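Local structure of DNA photolyase (Agrobacterium tumefaciens, 4U63) at residues A42-V47 and A183-P188; R119-T124 and S147-H152. The protein probably repairs cyclobutane pyrimidine dimers in DNA with light, using a flavin-adenine dinucleotide cofactor and a methenyltetrahydrofolate antenna. All blocks are in the same frame, centred on the assembly; numbering follows the deposited sequence. Where two conformers were deposited one is given.

Contact 1: residues A42-V47 and A183-P188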
ATOM      1  N   ALA A  42     -15.108  -6.968  13.735  1.00 22.16           N
ATOM      2  CA  ALA A  42     -16.020  -5.900  14.167  1.00 22.86           C
ATOM      3  C   ALA A  42     -17.432  -6.164  13.663  1.00 22.20           C
ATOM      4  O   ALA A  42     -18.401  -6.108  14.427  1.00 22.29           O
ATOM      5  CB  ALA A  42     -15.532  -4.541  13.687  1.00 22.01           C
ATOM      6  N   LEU A  43     -17.549  -6.458  12.373  1.00 22.71           N
ATOM      7  CA  LEU A  43     -18.860  -6.763  11.782  1.00 22.89           C
ATOM      8  C   LEU A  43     -19.495  -8.000  12.438  1.00 20.85           C
ATOM      9  O   LEU A  43     -20.686  -7.999  12.748  1.00 23.10           O
ATOM     10  CB  LEU A  43     -18.738  -6.961  10.278  1.00 22.56           C
ATOM     11  CG  LEU A  43     -20.042  -7.193   9.517  1.00 23.66           C
ATOM     12  CD1 LEU A  43     -20.985  -6.010   9.625  1.00 24.47           C
ATOM     13  CD2 LEU A  43     -19.728  -7.478   8.063  1.00 21.40           C
ATOM     14  N   LEU A  44     -18.697  -9.040  12.655  1.00 21.73           N
ATOM     15  CA  LEU A  44     -19.180 -10.241  13.356  1.00 23.44           C
ATOM     16  C   LEU A  44     -19.642  -9.932  14.775  1.00 24.00           C
ATOM     17  O   LEU A  44     -20.651 -10.471  15.235  1.00 24.52           O
ATOM     18  CB  LEU A  44     -18.115 -11.337  13.352  1.00 23.50           C
ATOM     19  CG  LEU A  44     -17.842 -11.934  11.961  1.00 26.81           C
ATOM     20  CD1 LEU A  44     -16.617 -12.832  11.994  1.00 31.04           C
ATOM     21  CD2 LEU A  44     -19.039 -12.699  11.413  1.00 27.43           C
ATOM     22  N   ALA A  45     -18.913  -9.056  15.466  1.00 24.40           N
ATOM     23  CA  ALA A  45     -19.343  -8.572  16.779  1.00 24.91           C
ATOM     24  C   ALA A  45     -20.706  -7.877  16.713  1.00 24.08           C
ATOM     25  O   ALA A  45     -21.558  -8.076  17.585  1.00 24.69           O
ATOM     26  CB  ALA A  45     -18.304  -7.625  17.361  1.00 24.80           C
ATOM     27  N   ALA A  46     -20.907  -7.057  15.680  1.00 25.14           N
ATOM     28  CA  ALA A  46     -22.193  -6.376  15.480  1.00 24.78           C
ATOM     29  C   ALA A  46     -23.331  -7.388  15.265  1.00 24.10           C
ATOM     30  O   ALA A  46     -24.441  -7.214  15.780  1.00 23.20           O
ATOM     31  CB  ALA A  46     -22.109  -5.399  14.316  1.00 24.51           C
ATOM     32  N   VAL A  47     -23.051  -8.450  14.518  1.00 25.20           N
ATOM     33  CA  VAL A  47     -24.045  -9.506  14.294  1.00 27.02           C
ATOM     34  C   VAL A  47     -24.344 -10.228  15.612  1.00 28.16           C
ATOM     35  O   VAL A  47     -25.505 -10.476  15.938  1.00 27.90           O
ATOM     36  CB  VAL A  47     -23.589 -10.498  13.200  1.00 27.88           C
ATOM     37  CG1 VAL A  47     -24.525 -11.704  13.110  1.00 29.43           C
ATOM     38  CG2 VAL A  47     -23.534  -9.791  11.860  1.00 29.74           C
ATOM     39  N   ALA A 183      -7.567 -19.120  11.414  1.00 47.20           N
ATOM     40  CA  ALA A 183      -8.175 -19.175  10.074  1.00 39.43           C
ATOM     41  C   ALA A 183      -9.220 -18.053   9.920  1.00 47.19           C
ATOM     42  O   ALA A 183      -9.770 -17.565  10.933  1.00 41.34           O
ATOM     43  CB  ALA A 183      -8.812 -20.536   9.826  1.00 44.30           C
ATOM     44  N   PRO A 184      -9.493 -17.627   8.666  1.00 40.66           N
ATOM     45  CA  PRO A 184     -10.412 -16.499   8.461  1.00 33.60           C
ATOM     46  C   PRO A 184     -11.881 -16.853   8.738  1.00 33.06           C
ATOM     47  O   PRO A 184     -12.323 -17.955   8.410  1.00 37.26           O
ATOM     48  CB  PRO A 184     -10.202 -16.144   6.982  1.00 34.44           C
ATOM     49  CG  PRO A 184      -9.804 -17.441   6.352  1.00 36.10           C
ATOM     50  CD  PRO A 184      -8.928 -18.102   7.385  1.00 38.32           C
ATOM     51  N   ALA A 185     -12.617 -15.921   9.341  1.00 32.13           N
ATOM     52  CA  ALA A 185     -14.042 -16.112   9.614  1.00 32.19           C
ATOM     53  C   ALA A 185     -14.888 -15.805   8.379  1.00 32.11           C
ATOM     54  O   ALA A 185     -14.558 -14.918   7.583  1.00 30.55           O
ATOM     55  CB  ALA A 185     -14.475 -15.239  10.772  1.00 32.94           C
ATOM     56  N   ASP A 186     -15.984 -16.541   8.229  1.00 30.89           N
ATOM     57  CA  ASP A 186     -16.911 -16.327   7.123  1.00 30.53           C
ATOM     58  C   ASP A 186     -17.590 -14.962   7.225  1.00 27.17           C
ATOM     59  O   ASP A 186     -17.785 -14.448   8.325  1.00 28.19           O
ATOM     60  CB  ASP A 186     -18.014 -17.389   7.115  1.00 34.39           C
ATOM     61  CG  ASP A 186     -17.513 -18.772   6.755  1.00 39.30           C
ATOM     62  OD1 ASP A 186     -16.357 -18.926   6.295  1.00 42.65           O
ATOM     63  OD2 ASP A 186     -18.298 -19.718   6.930  1.00 42.79           O
ATOM     64  N   PRO A 187     -17.966 -14.380   6.076  1.00 27.01           N
ATOM     65  CA  PRO A 187     -18.759 -13.164   6.117  1.00 28.57           C
ATOM     66  C   PRO A 187     -20.207 -13.470   6.523  1.00 28.60           C
ATOM     67  O   PRO A 187     -20.713 -14.550   6.222  1.00 34.05           O
ATOM     68  CB  PRO A 187     -18.713 -12.670   4.670  1.00 27.47           C
ATOM     69  CG  PRO A 187     -18.578 -13.926   3.857  1.00 29.31           C
ATOM     70  CD  PRO A 187     -17.734 -14.846   4.690  1.00 30.71           C
ATOM     71  N   PRO A 188     -20.871 -12.529   7.209  1.00 27.81           N
ATOM     72  CA  PRO A 188     -22.300 -12.717   7.455  1.00 29.06           C
ATOM     73  C   PRO A 188     -23.053 -12.584   6.136  1.00 31.58           C
ATOM     74  O   PRO A 188     -22.731 -11.707   5.328  1.00 33.98           O
ATOM     75  CB  PRO A 188     -22.649 -11.565   8.403  1.00 30.93           C
ATOM     76  CG  PRO A 188     -21.646 -10.509   8.103  1.00 26.29           C
ATOM     77  CD  PRO A 188     -20.384 -11.225   7.704  1.00 24.99           C
TER

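Contact 2: residues R119-T124 and S147-H152. With SO4 (sulfate ion), chain D; SO4 (sulfate ion), chain E.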
ATOM      1  N   ARG A 119      -9.368  -2.163  14.429  1.00 19.99           N
ATOM      2  CA  ARG A 119      -8.203  -1.366  14.789  1.00 21.60           C
ATOM      3  C   ARG A 119      -7.406  -1.004  13.548  1.00 20.72           C
ATOM      4  O   ARG A 119      -7.336  -1.789  12.577  1.00 19.83           O
ATOM      5  CB  ARG A 119      -7.303  -2.133  15.755  1.00 23.38           C
ATOM      6  CG  ARG A 119      -7.917  -2.341  17.108  1.00 26.83           C
ATOM      7  CD  ARG A 119      -7.125  -3.338  17.922  1.00 30.31           C
ATOM      8  NE  ARG A 119      -7.885  -3.734  19.098  1.00 30.21           N
ATOM      9  CZ  ARG A 119      -7.695  -4.853  19.791  1.00 33.81           C
ATOM     10  NH1 ARG A 119      -6.754  -5.737  19.438  1.00 36.18           N
ATOM     11  NH2 ARG A 119      -8.461  -5.096  20.850  1.00 36.92           N
ATOM     12  N   ARG A 120      -6.848   0.196  13.577  1.00 20.46           N
ATOM     13  CA  ARG A 120      -5.914   0.661  12.565  1.00 20.57           C
ATOM     14  C   ARG A 120      -4.653   0.974  13.319  1.00 20.77           C
ATOM     15  O   ARG A 120      -4.696   1.563  14.392  1.00 23.53           O
ATOM     16  CB  ARG A 120      -6.446   1.866  11.788  1.00 21.41           C
ATOM     17  CG  ARG A 120      -6.821   3.073  12.623  1.00 20.95           C
ATOM     18  CD  ARG A 120      -7.523   4.106  11.771  1.00 22.45           C
ATOM     19  NE  ARG A 120      -8.158   5.144  12.579  1.00 23.17           N
ATOM     20  CZ  ARG A 120      -8.822   6.190  12.086  1.00 22.98           C
ATOM     21  NH1 ARG A 120      -8.945   6.359  10.773  1.00 22.25           N
ATOM     22  NH2 ARG A 120      -9.370   7.075  12.914  1.00 25.70           N
ATOM     23  N   TYR A 121      -3.527   0.572  12.760  1.00 22.91           N
ATOM     24  CA  TYR A 121      -2.297   0.522  13.523  1.00 24.33           C
ATOM     25  C   TYR A 121      -1.288   1.598  13.165  1.00 24.65           C
ATOM     26  O   TYR A 121      -0.226   1.642  13.755  1.00 27.06           O
ATOM     27  CB  TYR A 121      -1.690  -0.861  13.405  1.00 24.09           C
ATOM     28  CG  TYR A 121      -2.515  -1.944  14.073  1.00 23.32           C
ATOM     29  CD1 TYR A 121      -3.514  -2.611  13.382  1.00 24.70           C
ATOM     30  CD2 TYR A 121      -2.286  -2.313  15.385  1.00 24.49           C
ATOM     31  CE1 TYR A 121      -4.266  -3.609  13.978  1.00 25.95           C
ATOM     32  CE2 TYR A 121      -3.035  -3.304  15.994  1.00 25.55           C
ATOM     33  CZ  TYR A 121      -4.024  -3.952  15.281  1.00 25.07           C
ATOM     34  OH  TYR A 121      -4.766  -4.942  15.867  1.00 25.24           O
ATOM     35  N   ASP A 122      -1.616   2.456  12.203  1.00 21.67           N
ATOM     36  CA  ASP A 122      -0.843   3.673  11.997  1.00 23.60           C
ATOM     37  C   ASP A 122      -1.014   4.543  13.250  1.00 25.03           C
ATOM     38  O   ASP A 122      -2.141   4.747  13.709  1.00 25.71           O
ATOM     39  CB  ASP A 122      -1.269   4.421  10.728  1.00 27.10           C
ATOM     40  CG  ASP A 122      -2.707   4.883  10.767  1.00 26.29           C
ATOM     41  OD1 ASP A 122      -3.620   4.039  10.636  1.00 26.74           O
ATOM     42  OD2 ASP A 122      -2.930   6.098  10.917  1.00 33.37           O
ATOM     43  N   PRO A 123       0.098   5.037  13.824  1.00 25.18           N
ATOM     44  CA  PRO A 123      -0.030   5.780  15.083  1.00 25.97           C
ATOM     45  C   PRO A 123      -1.054   6.937  15.103  1.00 27.80           C
ATOM     46  O   PRO A 123      -1.740   7.090  16.109  1.00 28.11           O
ATOM     47  CB  PRO A 123       1.390   6.286  15.322  1.00 26.33           C
ATOM     48  CG  PRO A 123       2.249   5.209  14.742  1.00 25.08           C
ATOM     49  CD  PRO A 123       1.516   4.774  13.500  1.00 24.52           C
ATOM     50  N   THR A 124      -1.167   7.724  14.025  1.00 26.97           N
ATOM     51  CA  THR A 124      -2.125   8.845  14.014  0.54 29.55           C
ATOM     52  C   THR A 124      -3.576   8.362  14.111  1.00 26.28           C
ATOM     53  O   THR A 124      -4.353   8.897  14.910  1.00 27.58           O
ATOM     54  CB  THR A 124      -1.970   9.759  12.782  0.54 31.21           C
ATOM     55  OG1 THR A 124      -2.101   8.994  11.582  0.54 33.48           O
ATOM     56  CG2 THR A 124      -0.615  10.464  12.801  0.54 31.62           C
ATOM     57  N   SER A 147      -8.851  -6.769  16.153  1.00 20.68           N
ATOM     58  CA  SER A 147      -7.691  -7.098  15.338  0.61 19.44           C
ATOM     59  C   SER A 147      -8.145  -7.553  13.952  1.00 19.65           C
ATOM     60  O   SER A 147      -9.321  -7.858  13.747  1.00 22.14           O
ATOM     61  CB  SER A 147      -6.872  -8.211  15.995  0.61 20.81           C
ATOM     62  OG  SER A 147      -7.604  -9.424  16.066  0.61 20.75           O
ATOM     63  N   GLY A 148      -7.197  -7.604  13.019  1.00 19.19           N
ATOM     64  CA  GLY A 148      -7.474  -8.032  11.652  1.00 19.86           C
ATOM     65  C   GLY A 148      -6.527  -7.452  10.615  1.00 20.03           C
ATOM     66  O   GLY A 148      -6.156  -8.143   9.674  1.00 21.00           O
ATOM     67  N   GLN A 149      -6.139  -6.188  10.786  1.00 18.39           N
ATOM     68  CA  GLN A 149      -5.275  -5.518   9.820  0.65 18.10           C
ATOM     69  C   GLN A 149      -3.894  -6.177   9.731  1.00 18.09           C
ATOM     70  O   GLN A 149      -3.308  -6.244   8.648  1.00 17.64           O
ATOM     71  CB  GLN A 149      -5.113  -4.033  10.169  0.65 18.29           C
ATOM     72  CG  GLN A 149      -4.274  -3.253   9.154  0.65 20.10           C
ATOM     73  CD  GLN A 149      -4.028  -1.817   9.564  0.65 21.58           C
ATOM     74  OE1 GLN A 149      -4.223  -1.455  10.698  0.65 20.84           O
ATOM     75  NE2 GLN A 149      -3.583  -0.997   8.621  0.65 23.90           N
ATOM     76  N   LEU A 150      -3.385  -6.645  10.879  1.00 17.92           N
ATOM     77  CA  LEU A 150      -2.072  -7.257  10.981  1.00 17.63           C
ATOM     78  C   LEU A 150      -2.123  -8.648  11.610  1.00 17.83           C
ATOM     79  O   LEU A 150      -2.963  -8.937  12.460  1.00 19.08           O
ATOM     80  CB  LEU A 150      -1.162  -6.373  11.854  1.00 17.13           C
ATOM     81  CG  LEU A 150      -0.916  -4.930  11.398  1.00 19.08           C
ATOM     82  CD1 LEU A 150      -0.105  -4.171  12.434  1.00 17.75           C
ATOM     83  CD2 LEU A 150      -0.218  -4.897  10.049  1.00 19.73           C
ATOM     84  N   LEU A 151      -1.192  -9.489  11.199  1.00 19.32           N
ATOM     85  CA  LEU A 151      -0.971 -10.802  11.803  1.00 20.63           C
ATOM     86  C   LEU A 151      -0.444 -10.710  13.224  1.00 21.43           C
ATOM     87  O   LEU A 151      -0.716 -11.594  14.044  1.00 23.36           O
ATOM     88  CB  LEU A 151       0.031 -11.599  10.970  1.00 21.57           C
ATOM     89  CG  LEU A 151      -0.380 -11.952   9.544  1.00 21.73           C
ATOM     90  CD1 LEU A 151       0.781 -12.600   8.815  1.00 24.95           C
ATOM     91  CD2 LEU A 151      -1.589 -12.863   9.568  1.00 23.16           C
ATOM     92  N   HIS A 152       0.311  -9.656  13.520  1.00 21.51           N
ATOM     93  CA  HIS A 152       0.907  -9.487  14.866  1.00 20.57           C
ATOM     94  C   HIS A 152       0.395  -8.209  15.503  1.00 20.95           C
ATOM     95  O   HIS A 152      -0.183  -7.356  14.828  1.00 20.16           O
ATOM     96  CB  HIS A 152       2.446  -9.505  14.785  1.00 19.63           C
ATOM     97  CG  HIS A 152       3.069  -8.159  14.574  1.00 19.23           C
ATOM     98  ND1 HIS A 152       3.008  -7.493  13.374  1.00 18.50           N
ATOM     99  CD2 HIS A 152       3.773  -7.358  15.413  1.00 20.06           C
ATOM    100  CE1 HIS A 152       3.636  -6.339  13.475  1.00 19.14           C
ATOM    101  NE2 HIS A 152       4.111  -6.232  14.701  1.00 19.24           N
TER
HETATM  102  S   SO4 D1003      -7.657  -8.471  22.023  0.75 67.09           S
HETATM  103  O1  SO4 D1003      -7.970  -7.130  22.550  0.75 59.26           O
HETATM  104  O2  SO4 D1003      -8.812  -9.365  22.237  0.75 66.14           O
HETATM  105  O3  SO4 D1003      -6.489  -9.007  22.747  0.75 71.23           O
HETATM  106  O4  SO4 D1003      -7.349  -8.395  20.577  0.75 59.34           O
HETATM  107  S   SO4 E1004     -11.017  -2.503  22.998  1.00 40.65           S
HETATM  108  O1  SO4 E1004     -11.013  -1.970  24.373  1.00 38.65           O
HETATM  109  O2  SO4 E1004     -12.334  -3.060  22.647  1.00 39.50           O
HETATM  110  O3  SO4 E1004     -10.678  -1.388  22.088  1.00 44.05           O
HETATM  111  O4  SO4 E1004     -10.014  -3.582  22.886  1.00 44.80           O
HETATM  112  O   HOH W   1      -7.803  -4.492  12.551  1.00 20.65           O
HETATM  113  O   HOH W   2      -4.511  -6.873  13.657  1.00 20.90           O
HETATM  114  O   HOH W   3      -3.592   1.835   9.305  1.00 34.40           O

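Contact 1: residues A42-V47 and A183-P188
L44 reaches out from helix 41-49 and lays its two methyl groups on the extended chain of 183-188, while L43 and V47 of the same helix close on the ring of P188. At the start of L44 the CB leaves the helix at a slant to the loop, and chi1 of -68° sets CG opposite the carbonyl carbon; with chi2 near 170° the branch then leans outward and its end comes closer than its root. CG is only the fork. CD1 goes to A185, where it meets CB at 3.4 Å, tighter than usual for two methyl carbons. CD2 turns to the backbone further along, lying 3.8 Å from D186 O and 4.2 Å from P188 CD, so one leucine spans the loop from A185 to P188.

The helix belongs to the Rossmann-like alpha/beta domain of photolyases, whose parallel sheet has strand 27-31 at its middle; A46 packs on that strand, and A42 and A45 on strand 142-146. The loop, following helix 168-177, runs up to the helix in an extended, proline-rich conformation and comes closest at P188.

P188 takes most of the remaining contact. Its CG sits 3.6 Å from L43 CD2, with P188 CD a little farther from the same methyl, and the two side chains cross at a slant. L43 extends its CG away from the backbone N (chi1 -176°), which brings CD2 down to the proline ring. One turn on, V47 CG2 touches P188 CB at 4.0 Å, and L191 continues the apolar cover over V47. No hydrogen bond joins the two segments; A185 N is instead bonded to D39 OD1, in the loop leading into the helix, and the D186 carboxylate turns off from the helix.

Contact 2: residues R119-T124 and S147-H152
Two loops at the C-terminal ends of neighbouring parallel strands, 114-118 and 142-146, meet here in the alpha/beta domain. Y121 supplies most of the contact surface of 119-124. Its N donates to Q149 OE1 at 3.0 Å, in the carbonyl plane and on a lone pair, though the N-H is bent to 134°. The same oxygen lies at the edge of the Y121 ring, 3.0 Å from CD1; ring and amide planes are turned 45° apart. Q149 spans the gap with an extended chain, its CG opposite the backbone N (chi1 -177°). Over one ring face, L150 CD1 makes a CH-pi contact 4.1 Å from the centroid.

Three waters fill in: one links R119 O to Q149 N, one joins Y121 OH to the N atoms of G148 and L150, and one bridges D122 OD1 and Q149 NE2. Y121 OH also bonds to E153. The R119 guanidinium passes over S147 N and donates at its edge to two sulfates, probably from the crystallisation liquor, which other basic side chains also bind; NH2 reaches O1 of the chain D ion at 2.7 Å.

D122 caps helix 123-138 through G125 N, and helix 287-309 packs against Q149 and L150 through Y304.

Overall arrangement
Contact 1 and contact 2 lie with centres about 17 Å apart on the same side of the chain's centre; their nearest atoms, about 6 Å apart, do not touch. Along the chain the order is 42-47, 119-124, 147-152, 183-188, so contact 2 falls wholly between the halves of contact 1. The five-stranded parallel sheet relates them: contact 1, at the surface, ties the chain after the sheet back to helix 41-49, which follows the first strand, 27-31. Contact 2 is deeper, where the ends of strands 114-118 and 142-146 meet helix 287-309, probably helping to join the alpha/beta domain to the FAD-binding part; the side chain of L150 is about 9 Å from the bound FAD.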